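Local coordinates for coat protein (Papaya mosaic virus, PDB 4DOX) that forms the protein coat of a flexible filamentous plant virus, its subunits presumably packing around the viral RNA, at residues 163-166 with 167-170; 104-107 with 108-112. One frame throughout, in Å; residues are numbered along the deposited sequence.

Contact 1 of 2, residues 163-166 with 167-170; sequences PTQE and ERIA
A capping box opens helix 165-172: Thr-164, at the N-cap, and Glu-167, three residues on, each bond the other's backbone N-H. Thr-164 OG1 accepts from Glu-167 N at 3.1 Å, placed there by a chi1 of 65° that sets the hydroxyl between its own N and carbonyl carbon. In return the extended Glu-167 side chain reaches toward Thr-164, and OE1 receives Thr-164 N at 2.9 Å. The bond is nearly straight (167°), but the N-H meets OE1 on the anti side of the carboxylate and somewhat out of its plane. Glu-167 is buried, its side chain touching Trp-115 of helix 111-118, and OE1 also forms a salt bridge with Arg-161. The helical main-chain bonds begin at once, Arg-168 N bonding Thr-164 O at 2.9 Å and Ile-169 N bonding Gln-165 O. On another side of the turn Arg-168 passes its guanidinium across Pro-163, whose carbonyl O lies over one face, while NH1 forms a salt bridge with Glu-148. Gln-165 bends at chi2 to bring its amide round to the edge of that guanidinium, where OE1 takes a weak bond from Arg-168 NE at 3.3 Å; the amide NE2 of Gln-165 lies 3.5 Å from Ile-169 CD1.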
# COMPACT_ATOMS: atom_id res chain seq x y z
N PRO A 163 -8.19 -7.65 -12.30
CA PRO A 163 -7.19 -7.54 -13.35
C PRO A 163 -7.40 -8.62 -14.41
O PRO A 163 -7.99 -9.65 -14.11
CB PRO A 163 -5.86 -7.75 -12.62
CG PRO A 163 -6.15 -7.76 -11.22
CD PRO A 163 -7.61 -7.69 -10.96
N THR A 164 -6.97 -8.39 -15.65
CA THR A 164 -6.94 -9.45 -16.68
C THR A 164 -5.71 -10.29 -16.46
O THR A 164 -4.72 -9.81 -15.90
CB THR A 164 -6.92 -8.87 -18.08
OG1 THR A 164 -5.70 -8.15 -18.28
CG2 THR A 164 -8.08 -7.90 -18.28
N GLN A 165 -5.75 -11.55 -16.88
CA GLN A 165 -4.59 -12.45 -16.82
C GLN A 165 -3.36 -11.80 -17.52
O GLN A 165 -2.24 -11.92 -17.03
CB GLN A 165 -4.94 -13.84 -17.42
CG GLN A 165 -3.88 -14.96 -17.28
CD GLN A 165 -3.53 -15.36 -15.82
OE1 GLN A 165 -4.25 -15.07 -14.86
NE2 GLN A 165 -2.40 -16.04 -15.67
N GLU A 166 -3.59 -11.08 -18.63
CA GLU A 166 -2.52 -10.34 -19.29
C GLU A 166 -1.87 -9.31 -18.34
O GLU A 166 -0.65 -9.22 -18.25
CB GLU A 166 -2.99 -9.66 -20.57
CG GLU A 166 -1.85 -8.96 -21.28
CD GLU A 166 -2.28 -8.08 -22.44
OE1 GLU A 166 -3.50 -7.91 -22.63
OE2 GLU A 166 -1.38 -7.56 -23.16
N GLU A 167 -2.70 -8.54 -17.65
CA GLU A 167 -2.20 -7.63 -16.61
C GLU A 167 -1.42 -8.37 -15.52
O GLU A 167 -0.31 -7.93 -15.18
CB GLU A 167 -3.32 -6.77 -16.03
CG GLU A 167 -3.77 -5.68 -17.00
CD GLU A 167 -5.13 -5.10 -16.66
OE1 GLU A 167 -5.92 -5.75 -15.94
OE2 GLU A 167 -5.44 -4.00 -17.14
N ARG A 168 -1.96 -9.47 -14.98
CA ARG A 168 -1.27 -10.23 -13.91
C ARG A 168 0.09 -10.67 -14.41
O ARG A 168 1.10 -10.44 -13.75
CB ARG A 168 -2.08 -11.44 -13.38
CG ARG A 168 -3.35 -11.03 -12.57
CD ARG A 168 -4.02 -12.15 -11.71
NE ARG A 168 -5.03 -12.82 -12.51
CZ ARG A 168 -6.34 -12.57 -12.48
NH1 ARG A 168 -6.85 -11.67 -11.64
NH2 ARG A 168 -7.14 -13.26 -13.30
N ILE A 169 0.12 -11.26 -15.61
CA ILE A 169 1.34 -11.77 -16.21
C ILE A 169 2.31 -10.65 -16.47
O ILE A 169 3.50 -10.79 -16.19
CB ILE A 169 1.08 -12.62 -17.50
CG1 ILE A 169 0.88 -14.07 -17.10
CG2 ILE A 169 2.23 -12.54 -18.53
CD1 ILE A 169 -0.11 -14.81 -17.97
N ALA A 170 1.82 -9.53 -16.99
CA ALA A 170 2.72 -8.45 -17.40
C ALA A 170 3.49 -7.92 -16.21
O ALA A 170 4.62 -7.47 -16.39
CB ALA A 170 1.98 -7.33 -18.13

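Contact 2 of 2, residues 104-107 with 108-112; sequences RKFC and RYFAP
Phe-110 sets the rim of its ring over one face of the Phe-106 ring, CE1 coming 3.4 Å from Phe-106 CZ. The two planes lie at 59° with centroids 4.9 Å apart, an oblique aromatic pair. Phe-110 CD1 also meets Phe-106 O edge-on at 3.1 Å. One turn back, Arg-108 NH2 lies against the aliphatic part of Arg-104, 3.4 Å from CD, with the two guanidinium planes almost perpendicular. The Arg-108 chain runs out extended from a chi1 of -163° and bends at chi3, which carries the group back over Arg-104 O and puts its edge near Lys-105 CG. Behind these side chains a type I beta turn from Arg-108 to Ala-111 lies between helix 103-108 and helix 111-118. Arg-108 N bonds Arg-104 O at 3.0 Å and Tyr-109 N bonds Lys-105 O, while Phe-110 N bonds Cys-107 O, three residues back, from above the carbonyl plane. Farther out, salt bridges hold the two arginines, Arg-104 to Asp-142 and Arg-108 to Asp-145, so the like charges each have an acidic partner. Helix 56-70 packs on the phenylalanines through Ala-60, Leu-61 and Val-64, and Val-42 of helix 36-48 also touches Phe-106.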
# COMPACT_ATOMS: atom_id res chain seq x y z
N ARG A 104 6.82 0.79 0.18
CA ARG A 104 6.27 -0.18 -0.74
C ARG A 104 5.14 -0.96 -0.10
O ARG A 104 4.10 -1.16 -0.72
CB ARG A 104 7.37 -1.12 -1.25
CG ARG A 104 6.87 -2.42 -1.90
CD ARG A 104 6.65 -2.40 -3.37
NE ARG A 104 7.50 -1.47 -4.11
CZ ARG A 104 8.62 -1.78 -4.79
NH1 ARG A 104 9.09 -3.00 -4.80
NH2 ARG A 104 9.28 -0.84 -5.46
N LYS A 105 5.36 -1.39 1.15
CA LYS A 105 4.36 -2.18 1.86
C LYS A 105 3.16 -1.33 2.15
O LYS A 105 2.04 -1.83 2.06
CB LYS A 105 4.91 -2.81 3.15
CG LYS A 105 5.65 -4.06 2.87
CD LYS A 105 6.54 -4.46 4.01
CE LYS A 105 7.50 -5.59 3.59
NZ LYS A 105 8.10 -6.18 4.82
N PHE A 106 3.38 -0.07 2.53
CA PHE A 106 2.30 0.85 2.80
C PHE A 106 1.42 1.07 1.54
O PHE A 106 0.20 1.06 1.62
CB PHE A 106 2.88 2.20 3.23
CG PHE A 106 1.84 3.23 3.66
CD1 PHE A 106 1.47 4.28 2.81
CD2 PHE A 106 1.24 3.16 4.92
CE1 PHE A 106 0.51 5.22 3.20
CE2 PHE A 106 0.28 4.14 5.32
CZ PHE A 106 -0.08 5.17 4.46
N CYS A 107 2.05 1.30 0.39
CA CYS A 107 1.27 1.49 -0.85
C CYS A 107 0.50 0.22 -1.18
O CYS A 107 -0.64 0.30 -1.62
CB CYS A 107 2.17 1.93 -2.02
SG CYS A 107 2.92 3.58 -1.68
N ARG A 108 1.10 -0.95 -0.92
CA ARG A 108 0.53 -2.21 -1.26
C ARG A 108 -0.77 -2.38 -0.50
O ARG A 108 -1.71 -2.97 -1.03
CB ARG A 108 1.48 -3.33 -0.90
CG ARG A 108 1.13 -4.61 -1.59
CD ARG A 108 2.10 -5.67 -1.28
NE ARG A 108 3.25 -5.65 -2.17
CZ ARG A 108 4.51 -5.54 -1.78
NH1 ARG A 108 4.78 -5.45 -0.48
NH2 ARG A 108 5.48 -5.51 -2.68
N TYR A 109 -0.81 -1.84 0.73
CA TYR A 109 -1.96 -1.95 1.62
C TYR A 109 -3.19 -1.21 1.08
O TYR A 109 -4.35 -1.50 1.51
CB TYR A 109 -1.61 -1.41 3.03
CG TYR A 109 -2.77 -1.44 4.00
CD1 TYR A 109 -3.35 -2.67 4.45
CD2 TYR A 109 -3.30 -0.25 4.51
CE1 TYR A 109 -4.43 -2.71 5.38
CE2 TYR A 109 -4.39 -0.27 5.44
CZ TYR A 109 -4.95 -1.51 5.86
OH TYR A 109 -6.01 -1.50 6.74
N PHE A 110 -2.93 -0.25 0.17
CA PHE A 110 -3.96 0.58 -0.43
C PHE A 110 -4.10 0.30 -1.92
O PHE A 110 -4.85 0.97 -2.61
CB PHE A 110 -3.61 2.05 -0.25
CG PHE A 110 -3.62 2.50 1.19
CD1 PHE A 110 -2.43 2.58 1.92
CD2 PHE A 110 -4.82 2.83 1.83
CE1 PHE A 110 -2.44 2.97 3.28
CE2 PHE A 110 -4.84 3.24 3.19
CZ PHE A 110 -3.64 3.32 3.91
N ALA A 111 -3.37 -0.69 -2.43
CA ALA A 111 -3.44 -1.04 -3.85
C ALA A 111 -4.90 -1.10 -4.38
O ALA A 111 -5.19 -0.47 -5.41
CB ALA A 111 -2.67 -2.32 -4.18
N PRO A 112 -5.83 -1.80 -3.66
CA PRO A 112 -7.19 -1.93 -4.26
C PRO A 112 -7.93 -0.60 -4.42
O PRO A 112 -8.70 -0.44 -5.36
CB PRO A 112 -7.93 -2.86 -3.29
CG PRO A 112 -6.84 -3.60 -2.62
CD PRO A 112 -5.71 -2.62 -2.45

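In the fold
Both contacts are local, but contact 1 starts helix 165-172, whereas contact 2 spans the turn between helix 103-108 and helix 111-118. Their surroundings differ. The centre of contact 2 lies about 1 Å from that of the chain, and the contact is buried, with phenylalanines facing neighbouring helices; contact 1, centred about 19 Å from the chain centre, is only partly buried and is made mainly by polar side chains and main-chain N-H groups. Salt bridges to acidic residues of the 142-148 region serve arginines in both. Helix 111-118 relates them, since contact 2 leads into it and contact 1 packs on its Trp-115. The contacts do not touch, their nearest atoms being about 9 Å apart.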